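Catalase (Bacillus pumilus, PDB 4QOP) catalyses the breakdown of hydrogen peroxide to water and dioxygen, using a haem group bound in each subunit. Local coordinates at residues S96-P101 against R109-F114; P105-D110 against F240-R245; W180-E185 against K442-D447. All blocks are in the same frame, centred on the assembly; numbering follows the deposited sequence.

Overall arrangement
From the haem side of the beta-barrel the contacts spread two ways: interaction 2 towards a neighbouring subunit, interaction 3 towards the C-terminal helices. Interaction 1 closes the loop between strands 88-96 and 113-120, with Gly113 against the haem. Interaction 2, its centre about 9 Å away, takes the middle of that loop to the start of helix 242-252; the two share Arg109 and Asp110. Interaction 3, centred about 16 Å from the first and 17 Å from the second, joins the end of helix 175-181 to helix 434-448. Arg109 bonds through NH1 to the Leu181 carbonyl, linking loop and helix. Along the chain, interaction 1 closes first, while 2 and 3 alternate. Asp110, Leu181 and Phe182 border benzene-1,4-diol, consistent with a channel to the haem.

Interaction 1 (S96-P101 against R109-F114); sequences STVIHP and RDPRGF. With HQE (benzene-1,4-diol), chain G.
Asp110, Ser96 and Val98 carry this buried contact. Asp110 turns its carboxylate towards the bend at 98-99, where OD2 accepts from two successive backbone amides on the same face of its plane. Ile99 N comes on the syn side, 3.0 Å from Asp110 OD2 in a nearly straight bond (167°), whereas Val98 N meets that oxygen from well above the plane. A water that accepts from His100 N donates to OD2 as well. The other oxygen, OD1, faces benzene-1,4-diol; its 2.4 Å separation from ligand O3 is so short that the exact length is doubtful. Val98 lays CG2, anti to its carbonyl carbon, across Pro111, 3.9 Å from Pro111 CD and 3.3 Å from Pro111 O, a buried carbonyl with no polar partner in the model. At the strand end, Ser96 and Gly113 form an antiparallel hydrogen-bonded pair: Gly113 N gives a 2.8 Å bond to Ser96 O, and the return bond is weak. Ser96 OG sits 3.5 Å from Gly113 CA, close enough that a CB on Gly113 would clash, and binds His57, by family probably the distal histidine of the haem pocket. Two amides and a water on OD2 fix the carboxylate's position and rotation, leaving OD1 turned to the ligand; its place beside Val98 is consistent with the valine and aspartate lining the main channel of haem catalases.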
loop_
_atom_site.group_PDB
_atom_site.type_symbol
_atom_site.label_atom_id
_atom_site.label_comp_id
_atom_site.label_asym_id
_atom_site.label_seq_id
_atom_site.Cartn_x
_atom_site.Cartn_y
_atom_site.Cartn_z
ATOM N N SER A 96 15.569 21.493 3.531
ATOM C CA SER A 96 15.814 20.497 2.483
ATOM C C SER A 96 16.505 21.054 1.242
ATOM O O SER A 96 16.480 22.269 0.958
ATOM C CB SER A 96 14.472 19.844 2.098
ATOM O OG SER A 96 13.508 20.801 1.684
ATOM N N THR A 97 17.099 20.157 0.466
ATOM C CA THR A 97 17.349 20.421 -0.939
ATOM C C THR A 97 16.112 20.077 -1.763
ATOM O O THR A 97 15.032 19.897 -1.178
ATOM C CB THR A 97 18.628 19.707 -1.428
ATOM O OG1 THR A 97 18.476 18.300 -1.324
ATOM C CG2 THR A 97 19.829 20.124 -0.586
ATOM N N VAL A 98 16.235 19.973 -3.093
ATOM C CA VAL A 98 15.064 19.730 -3.922
ATOM C C VAL A 98 15.105 18.463 -4.778
ATOM O O VAL A 98 14.167 17.653 -4.724
ATOM C CB VAL A 98 14.783 20.945 -4.849
ATOM C CG1 VAL A 98 13.560 20.683 -5.744
ATOM C CG2 VAL A 98 14.514 22.217 -4.034
ATOM N N ILE A 99 16.105 18.341 -5.647
ATOM C CA ILE A 99 16.010 17.460 -6.796
ATOM C C ILE A 99 16.503 16.032 -6.486
ATOM O O ILE A 99 15.806 15.059 -6.806
ATOM C CB ILE A 99 16.699 18.051 -8.024
ATOM C CG1 ILE A 99 15.901 19.263 -8.542
ATOM C CG2 ILE A 99 16.846 17.036 -9.132
ATOM C CD1 ILE A 99 14.502 18.980 -9.102
ATOM N N HIS A 100 17.657 15.891 -5.844
ATOM C CA HIS A 100 18.224 14.545 -5.683
ATOM C C HIS A 100 17.610 13.779 -4.525
ATOM O O HIS A 100 16.890 14.361 -3.699
ATOM C CB HIS A 100 19.768 14.604 -5.639
ATOM C CG HIS A 100 20.341 15.083 -6.936
ATOM N ND1 HIS A 100 20.736 14.220 -7.948
ATOM C CD2 HIS A 100 20.449 16.336 -7.442
ATOM C CE1 HIS A 100 21.149 14.930 -8.986
ATOM N NE2 HIS A 100 20.972 16.214 -8.708
ATOM N N PRO A 101 17.853 12.420 -4.478
ATOM C CA PRO A 101 17.133 11.598 -3.509
ATOM C C PRO A 101 17.639 11.764 -2.098
ATOM O O PRO A 101 18.576 12.538 -1.844
ATOM C CB PRO A 101 17.376 10.184 -4.022
ATOM C CG PRO A 101 17.556 10.344 -5.512
ATOM C CD PRO A 101 18.400 11.585 -5.568
ATOM N N ARG A 109 23.874 22.553 -6.057
ATOM C CA ARG A 109 23.063 23.698 -6.385
ATOM C C ARG A 109 21.560 23.340 -6.395
ATOM O O ARG A 109 21.180 22.360 -6.988
ATOM C CB ARG A 109 23.450 24.231 -7.777
ATOM C CG ARG A 109 22.785 25.567 -8.143
ATOM C CD ARG A 109 23.359 26.147 -9.431
ATOM N NE ARG A 109 24.821 26.309 -9.332
ATOM C CZ ARG A 109 25.443 27.234 -8.604
ATOM N NH1 ARG A 109 24.758 28.180 -7.961
ATOM N NH2 ARG A 109 26.768 27.265 -8.569
ATOM N N ASP A 110 20.730 24.175 -5.778
ATOM C CA ASP A 110 19.304 23.894 -5.608
ATOM C C ASP A 110 18.750 25.034 -4.791
ATOM O O ASP A 110 19.416 25.539 -3.913
ATOM C CB ASP A 110 19.069 22.542 -4.855
ATOM C CG ASP A 110 18.388 21.430 -5.720
ATOM O OD1 ASP A 110 17.929 21.663 -6.868
ATOM O OD2 ASP A 110 18.324 20.259 -5.240
ATOM N N PRO A 111 17.480 25.358 -4.989
ATOM C CA PRO A 111 16.749 26.024 -3.879
ATOM C C PRO A 111 16.774 25.183 -2.635
ATOM O O PRO A 111 16.944 23.959 -2.711
ATOM C CB PRO A 111 15.290 26.141 -4.398
ATOM C CG PRO A 111 15.365 25.837 -5.841
ATOM C CD PRO A 111 16.556 24.926 -6.046
ATOM N N ARG A 112 16.583 25.838 -1.494
ATOM C CA ARG A 112 16.433 25.130 -0.241
ATOM C C ARG A 112 15.021 25.306 0.287
ATOM O O ARG A 112 14.484 26.419 0.296
ATOM C CB ARG A 112 17.448 25.660 0.783
ATOM C CG ARG A 112 18.714 24.784 0.917
ATOM C CD ARG A 112 19.467 24.645 -0.391
ATOM N NE ARG A 112 20.696 23.865 -0.249
ATOM C CZ ARG A 112 21.506 23.557 -1.264
ATOM N NH1 ARG A 112 21.222 23.959 -2.502
ATOM N NH2 ARG A 112 22.590 22.833 -1.042
ATOM N N GLY A 113 14.407 24.204 0.680
ATOM C CA GLY A 113 13.127 24.258 1.387
ATOM C C GLY A 113 13.211 24.783 2.804
ATOM O O GLY A 113 14.225 24.588 3.471
ATOM N N PHE A 114 12.157 25.475 3.222
ATOM C CA PHE A 114 12.070 26.204 4.485
ATOM C C PHE A 114 10.611 26.052 4.840
ATOM O O PHE A 114 9.835 26.966 4.632
ATOM C CB PHE A 114 12.460 27.684 4.261
ATOM C CG PHE A 114 12.874 28.441 5.522
ATOM C CD1 PHE A 114 12.082 28.428 6.673
ATOM C CD2 PHE A 114 14.072 29.176 5.565
ATOM C CE1 PHE A 114 12.467 29.122 7.821
ATOM C CE2 PHE A 114 14.462 29.852 6.700
ATOM C CZ PHE A 114 13.666 29.859 7.829
HETATM C C1 HQE G . 20.264 22.807 -10.365
HETATM C C2 HQE G . 19.276 22.576 -9.415
HETATM C C3 HQE G . 18.031 23.123 -9.568
HETATM O O3 HQE G . 17.052 22.933 -8.641
HETATM C C4 HQE G . 17.750 23.888 -10.687
HETATM C C5 HQE G . 18.720 24.112 -11.652
HETATM C C6 HQE G . 19.986 23.567 -11.483
HETATM O O6 HQE G . 20.942 23.788 -12.422
HETATM O O HOH W 1 19.670 17.821 -4.799
#

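Interaction 2 (P105-D110 against F240-R245). With HQE (benzene-1,4-diol), chain G.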
loop_
_atom_site.group_PDB
_atom_site.type_symbol
_atom_site.label_atom_id
_atom_site.label_comp_id
_atom_site.label_asym_id
_atom_site.label_seq_id
_atom_site.Cartn_x
_atom_site.Cartn_y
_atom_site.Cartn_z
ATOM N N PRO A 105 24.125 14.561 -1.599
ATOM C CA PRO A 105 24.871 15.610 -0.898
ATOM C C PRO A 105 24.091 16.948 -0.710
ATOM O O PRO A 105 23.269 17.336 -1.540
ATOM C CB PRO A 105 26.104 15.809 -1.804
ATOM C CG PRO A 105 26.221 14.524 -2.563
ATOM C CD PRO A 105 24.791 14.161 -2.847
ATOM N N GLU A 106 24.412 17.645 0.372
ATOM C CA GLU A 106 23.876 18.979 0.664
ATOM C C GLU A 106 24.758 20.155 0.152
ATOM O O GLU A 106 24.511 21.335 0.436
ATOM C CB GLU A 106 23.627 19.080 2.181
ATOM C CG GLU A 106 22.427 18.237 2.624
ATOM C CD GLU A 106 22.290 18.125 4.115
ATOM O OE1 GLU A 106 23.307 18.011 4.818
ATOM O OE2 GLU A 106 21.127 18.116 4.605
ATOM N N THR A 107 25.726 19.810 -0.672
ATOM C CA THR A 107 26.615 20.760 -1.362
ATOM C C THR A 107 26.233 21.030 -2.833
ATOM O O THR A 107 26.956 21.747 -3.545
ATOM C CB THR A 107 28.037 20.197 -1.360
ATOM O OG1 THR A 107 27.964 18.806 -1.693
ATOM C CG2 THR A 107 28.670 20.345 0.003
ATOM N N LEU A 108 25.087 20.509 -3.280
ATOM C CA LEU A 108 24.640 20.707 -4.670
ATOM C C LEU A 108 23.882 22.032 -4.841
ATOM O O LEU A 108 23.262 22.546 -3.902
ATOM C CB LEU A 108 23.749 19.560 -5.127
ATOM C CG LEU A 108 24.251 18.128 -4.911
ATOM C CD1 LEU A 108 23.220 17.159 -5.501
ATOM C CD2 LEU A 108 25.641 17.921 -5.538
ATOM N N ARG A 109 23.874 22.553 -6.057
ATOM C CA ARG A 109 23.063 23.698 -6.385
ATOM C C ARG A 109 21.560 23.340 -6.395
ATOM O O ARG A 109 21.180 22.360 -6.988
ATOM C CB ARG A 109 23.450 24.231 -7.777
ATOM C CG ARG A 109 22.785 25.567 -8.143
ATOM C CD ARG A 109 23.359 26.147 -9.431
ATOM N NE ARG A 109 24.821 26.309 -9.332
ATOM C CZ ARG A 109 25.443 27.234 -8.604
ATOM N NH1 ARG A 109 24.758 28.180 -7.961
ATOM N NH2 ARG A 109 26.768 27.265 -8.569
ATOM N N ASP A 110 20.730 24.175 -5.778
ATOM C CA ASP A 110 19.304 23.894 -5.608
ATOM C C ASP A 110 18.750 25.034 -4.791
ATOM O O ASP A 110 19.416 25.539 -3.913
ATOM C CB ASP A 110 19.069 22.542 -4.855
ATOM C CG ASP A 110 18.388 21.430 -5.720
ATOM O OD1 ASP A 110 17.929 21.663 -6.868
ATOM O OD2 ASP A 110 18.324 20.259 -5.240
ATOM N N PHE A 240 29.093 14.596 2.857
ATOM C CA PHE A 240 27.882 14.742 2.014
ATOM C C PHE A 240 26.612 15.031 2.840
ATOM O O PHE A 240 25.554 15.118 2.277
ATOM C CB PHE A 240 27.665 13.529 1.103
ATOM C CG PHE A 240 27.397 12.254 1.838
ATOM C CD1 PHE A 240 28.420 11.597 2.489
ATOM C CD2 PHE A 240 26.113 11.710 1.876
ATOM C CE1 PHE A 240 28.188 10.455 3.199
ATOM C CE2 PHE A 240 25.883 10.522 2.551
ATOM C CZ PHE A 240 26.933 9.890 3.221
ATOM N N GLN A 241 26.729 15.289 4.149
ATOM C CA GLN A 241 25.581 15.748 4.912
ATOM C C GLN A 241 25.884 16.949 5.844
ATOM O O GLN A 241 25.432 16.971 6.969
ATOM C CB GLN A 241 24.918 14.538 5.635
ATOM C CG GLN A 241 25.783 13.857 6.698
ATOM C CD GLN A 241 26.304 12.475 6.297
ATOM O OE1 GLN A 241 25.558 11.523 6.168
ATOM N NE2 GLN A 241 27.616 12.374 6.105
ATOM N N HIS A 242 26.698 17.918 5.385
ATOM C CA HIS A 242 27.295 18.901 6.286
ATOM C C HIS A 242 26.221 19.813 6.890
ATOM O O HIS A 242 26.342 20.274 8.028
ATOM C CB HIS A 242 28.391 19.727 5.587
ATOM C CG HIS A 242 27.835 20.798 4.708
ATOM N ND1 HIS A 242 27.270 20.525 3.480
ATOM C CD2 HIS A 242 27.708 22.132 4.896
ATOM C CE1 HIS A 242 26.816 21.645 2.954
ATOM N NE2 HIS A 242 27.089 22.640 3.786
ATOM N N ALA A 243 25.142 20.051 6.144
ATOM C CA ALA A 243 24.114 20.956 6.609
ATOM C C ALA A 243 23.197 20.305 7.649
ATOM O O ALA A 243 22.795 20.953 8.638
ATOM C CB ALA A 243 23.302 21.472 5.436
ATOM N N THR A 244 22.864 19.030 7.441
ATOM C CA THR A 244 22.189 18.256 8.461
ATOM C C THR A 244 23.062 18.245 9.731
ATOM O O THR A 244 22.569 18.410 10.841
ATOM C CB THR A 244 21.891 16.802 7.957
ATOM O OG1 THR A 244 20.825 16.815 7.011
ATOM C CG2 THR A 244 21.481 15.889 9.109
ATOM N N ARG A 245 24.356 17.980 9.575
ATOM C CA ARG A 245 25.235 17.875 10.727
ATOM C C ARG A 245 25.241 19.216 11.483
ATOM O O ARG A 245 25.076 19.255 12.693
ATOM C CB ARG A 245 26.650 17.487 10.286
ATOM C CG ARG A 245 27.625 17.193 11.420
ATOM C CD ARG A 245 29.052 17.139 10.916
ATOM N NE ARG A 245 29.227 16.107 9.871
ATOM C CZ ARG A 245 29.436 14.803 10.109
ATOM N NH1 ARG A 245 29.441 14.323 11.332
ATOM N NH2 ARG A 245 29.610 13.963 9.120
HETATM C C1 HQE G . 20.264 22.807 -10.365
HETATM C C2 HQE G . 19.276 22.576 -9.415
HETATM C C3 HQE G . 18.031 23.123 -9.568
HETATM O O3 HQE G . 17.052 22.933 -8.641
HETATM C C4 HQE G . 17.750 23.888 -10.687
HETATM C C5 HQE G . 18.720 24.112 -11.652
HETATM C C6 HQE G . 19.986 23.567 -11.483
HETATM O O6 HQE G . 20.942 23.788 -12.422
#
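Glu106 reaches from its loop into the first turn of helix 242-252. Its CB lies 4.1 Å from both Ala243 CB and His242 ND1. With CG anti to the carbonyl carbon (chi1 -72°) and the chain extended beyond it, CD arrives 3.5 Å from Thr244 N. At the tip, OE1 accepts a nearly straight bond from Thr244 N (2.8 Å to OE1, 171°) and a weak one from Ala243 N, and Ala243 CB rests against the same oxygen. Glu106 OE2 takes the Thr244 hydroxyl on its syn side, 2.8 Å from Thr244 OG1 to Glu106 OE2. Tyr191 OH is bonded to OE2 besides. Backbone and side chain of Thr244 thus grip both oxygens and fix the rotation of the carboxylate, whose charge the N-terminal end of the helix would be expected to stabilise. The Glu106 carbonyl comes to the edge of the His242 ring, 3.4 Å from O to CE1; His242 NE2 is bonded to Ala189 O. Behind this, Pro105 CB packs on Phe240 CB at 4.0 Å. The loop between strands 88-96 and 113-120 is therefore set against two helices, 229-238 touching Thr107 and 242-252 holding Glu106, while Phe240 meets His100 and Pro105 of a second subunit.

Interaction 3 (W180-E185 against K442-D447); sequences WLFSDE and KNLTAD. With HQE (benzene-1,4-diol), chain G.
The turn leaving helix 175-181 comes nearest to helix 434-448 at Phe182 and Asn443, their CA atoms 5.8 Å apart. With CG anti to its carbonyl carbon (chi1 -66°), Asn443 brings its amide to the turn and uses both N-H groups of ND2, each acceptor in its amide plane. One gives a 2.8 Å bond from ND2 to Phe182 O, arriving above the carbonyl plane, and the other a nearly straight bond (174°) from ND2 to Asp184 OD1, on the anti side of the carboxylate. A water donates to both Asp184 OD1 and Asn443 OD1. Asp184 lies in an ST turn just after Phe182, in which Ser183 OG accepts from Glu185 N and itself bonds to Trp180 O; helix 434-448 belongs to the C-terminal helical region of catalases, so the contact ties that region to the core. A leucine in place of Asn443 would probably leave Phe182 O and Asp184 OD1 without these donors and the water without its amide acceptor. Phe182 takes Leu444 CD2 over one ring face in a CH-pi contact (3.9 Å from CD2 to the centroid). Its CZ approaches Asp447 OD2, which is bonded to Tyr164 and Trp165, and lies 3.3 Å from O6 of benzene-1,4-diol.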
loop_
_atom_site.group_PDB
_atom_site.type_symbol
_atom_site.label_atom_id
_atom_site.label_comp_id
_atom_site.label_asym_id
_atom_site.label_seq_id
_atom_site.Cartn_x
_atom_site.Cartn_y
_atom_site.Cartn_z
ATOM N N TRP A 180 18.802 34.247 -9.817
ATOM C CA TRP A 180 19.094 34.058 -8.411
ATOM C C TRP A 180 19.857 32.741 -8.184
ATOM O O TRP A 180 20.859 32.711 -7.481
ATOM C CB TRP A 180 17.825 34.018 -7.563
ATOM C CG TRP A 180 17.098 35.287 -7.347
ATOM C CD1 TRP A 180 16.343 35.937 -8.241
ATOM C CD2 TRP A 180 16.976 36.004 -6.108
ATOM N NE1 TRP A 180 15.772 37.044 -7.663
ATOM C CE2 TRP A 180 16.162 37.116 -6.357
ATOM C CE3 TRP A 180 17.533 35.837 -4.828
ATOM C CZ2 TRP A 180 15.875 38.070 -5.387
ATOM C CZ3 TRP A 180 17.234 36.757 -3.862
ATOM C CH2 TRP A 180 16.417 37.879 -4.147
ATOM N N LEU A 181 19.377 31.675 -8.809
ATOM C CA LEU A 181 19.849 30.331 -8.524
ATOM C C LEU A 181 21.308 30.155 -8.921
ATOM O O LEU A 181 22.021 29.341 -8.300
ATOM C CB LEU A 181 18.966 29.281 -9.241
ATOM C CG LEU A 181 19.339 27.818 -9.050
ATOM C CD1 LEU A 181 19.178 27.396 -7.604
ATOM C CD2 LEU A 181 18.478 26.952 -9.936
ATOM N N PHE A 182 21.749 30.857 -9.976
ATOM C CA PHE A 182 23.151 30.716 -10.435
ATOM C C PHE A 182 24.073 31.774 -9.899
ATOM O O PHE A 182 25.255 31.801 -10.270
ATOM C CB PHE A 182 23.230 30.590 -11.972
ATOM C CG PHE A 182 22.916 29.200 -12.464
ATOM C CD1 PHE A 182 21.619 28.834 -12.734
ATOM C CD2 PHE A 182 23.919 28.277 -12.634
ATOM C CE1 PHE A 182 21.322 27.559 -13.178
ATOM C CE2 PHE A 182 23.648 26.998 -13.063
ATOM C CZ PHE A 182 22.340 26.636 -13.356
ATOM N N SER A 183 23.578 32.647 -9.014
ATOM C CA SER A 183 24.457 33.345 -8.069
ATOM C C SER A 183 24.991 32.309 -7.109
ATOM O O SER A 183 24.592 31.150 -7.156
ATOM C CB SER A 183 23.706 34.471 -7.337
ATOM O OG SER A 183 22.905 34.003 -6.275
ATOM N N ASP A 184 25.900 32.680 -6.235
ATOM C CA ASP A 184 26.334 31.712 -5.251
ATOM C C ASP A 184 25.232 31.388 -4.201
ATOM O O ASP A 184 25.413 30.468 -3.418
ATOM C CB ASP A 184 27.624 32.115 -4.544
ATOM C CG ASP A 184 28.863 32.113 -5.486
ATOM O OD1 ASP A 184 28.941 31.389 -6.486
ATOM O OD2 ASP A 184 29.785 32.896 -5.187
ATOM N N GLU A 185 24.113 32.112 -4.182
ATOM C CA GLU A 185 23.064 31.791 -3.236
ATOM C C GLU A 185 22.336 30.517 -3.684
ATOM O O GLU A 185 21.580 29.958 -2.904
ATOM C CB GLU A 185 22.051 32.942 -3.023
ATOM C CG GLU A 185 21.169 32.734 -1.772
ATOM C CD GLU A 185 20.245 33.908 -1.449
ATOM O OE1 GLU A 185 20.306 34.922 -2.173
ATOM O OE2 GLU A 185 19.421 33.806 -0.486
ATOM N N LYS A 442 30.240 32.854 -14.349
ATOM C CA LYS A 442 31.084 31.642 -14.122
ATOM C C LYS A 442 30.212 30.419 -13.903
ATOM O O LYS A 442 30.404 29.382 -14.551
ATOM C CB LYS A 442 31.958 31.880 -12.893
ATOM C CG LYS A 442 32.908 30.764 -12.494
ATOM C CD LYS A 442 33.468 31.078 -11.121
ATOM C CE LYS A 442 34.821 30.437 -10.884
ATOM N NZ LYS A 442 34.676 28.985 -10.563
ATOM N N ASN A 443 29.245 30.561 -12.999
ATOM C CA ASN A 443 28.358 29.443 -12.644
ATOM C C ASN A 443 27.518 29.042 -13.847
ATOM O O ASN A 443 27.382 27.857 -14.152
ATOM C CB ASN A 443 27.470 29.815 -11.463
ATOM C CG ASN A 443 28.253 30.025 -10.173
ATOM O OD1 ASN A 443 29.382 29.535 -10.022
ATOM N ND2 ASN A 443 27.640 30.716 -9.227
ATOM N N LEU A 444 26.998 30.028 -14.564
ATOM C CA LEU A 444 26.153 29.757 -15.739
ATOM C C LEU A 444 26.953 29.070 -16.856
ATOM O O LEU A 444 26.466 28.177 -17.540
ATOM C CB LEU A 444 25.488 31.024 -16.213
ATOM C CG LEU A 444 24.248 31.522 -15.456
ATOM C CD1 LEU A 444 23.848 32.898 -15.935
ATOM C CD2 LEU A 444 23.054 30.597 -15.638
ATOM N N THR A 445 28.193 29.497 -17.001
ATOM C CA THR A 445 29.042 29.028 -18.088
ATOM C C THR A 445 29.430 27.579 -17.875
ATOM O O THR A 445 29.324 26.760 -18.777
ATOM C CB THR A 445 30.315 29.914 -18.205
ATOM O OG1 THR A 445 29.955 31.227 -18.655
ATOM C CG2 THR A 445 31.316 29.298 -19.191
ATOM N N ALA A 446 29.834 27.243 -16.664
ATOM C CA ALA A 446 30.130 25.839 -16.349
ATOM C C ALA A 446 28.906 24.898 -16.528
ATOM O O ALA A 446 29.073 23.758 -16.859
ATOM C CB ALA A 446 30.654 25.721 -14.929
ATOM N N ASP A 447 27.699 25.406 -16.360
ATOM C CA ASP A 447 26.478 24.638 -16.575
ATOM C C ASP A 447 26.043 24.553 -18.034
ATOM O O ASP A 447 25.368 23.572 -18.437
ATOM C CB ASP A 447 25.311 25.247 -15.771
ATOM C CG ASP A 447 24.468 24.187 -15.086
ATOM O OD1 ASP A 447 25.025 23.496 -14.220
ATOM O OD2 ASP A 447 23.281 24.066 -15.413
HETATM C C1 HQE G . 20.264 22.807 -10.365
HETATM C C2 HQE G . 19.276 22.576 -9.415
HETATM C C3 HQE G . 18.031 23.123 -9.568
HETATM O O3 HQE G . 17.052 22.933 -8.641
HETATM C C4 HQE G . 17.750 23.888 -10.687
HETATM C C5 HQE G . 18.720 24.112 -11.652
HETATM C C6 HQE G . 19.986 23.567 -11.483
HETATM O O6 HQE G . 20.942 23.788 -12.422
HETATM O O HOH W 2 31.015 29.868 -8.036
#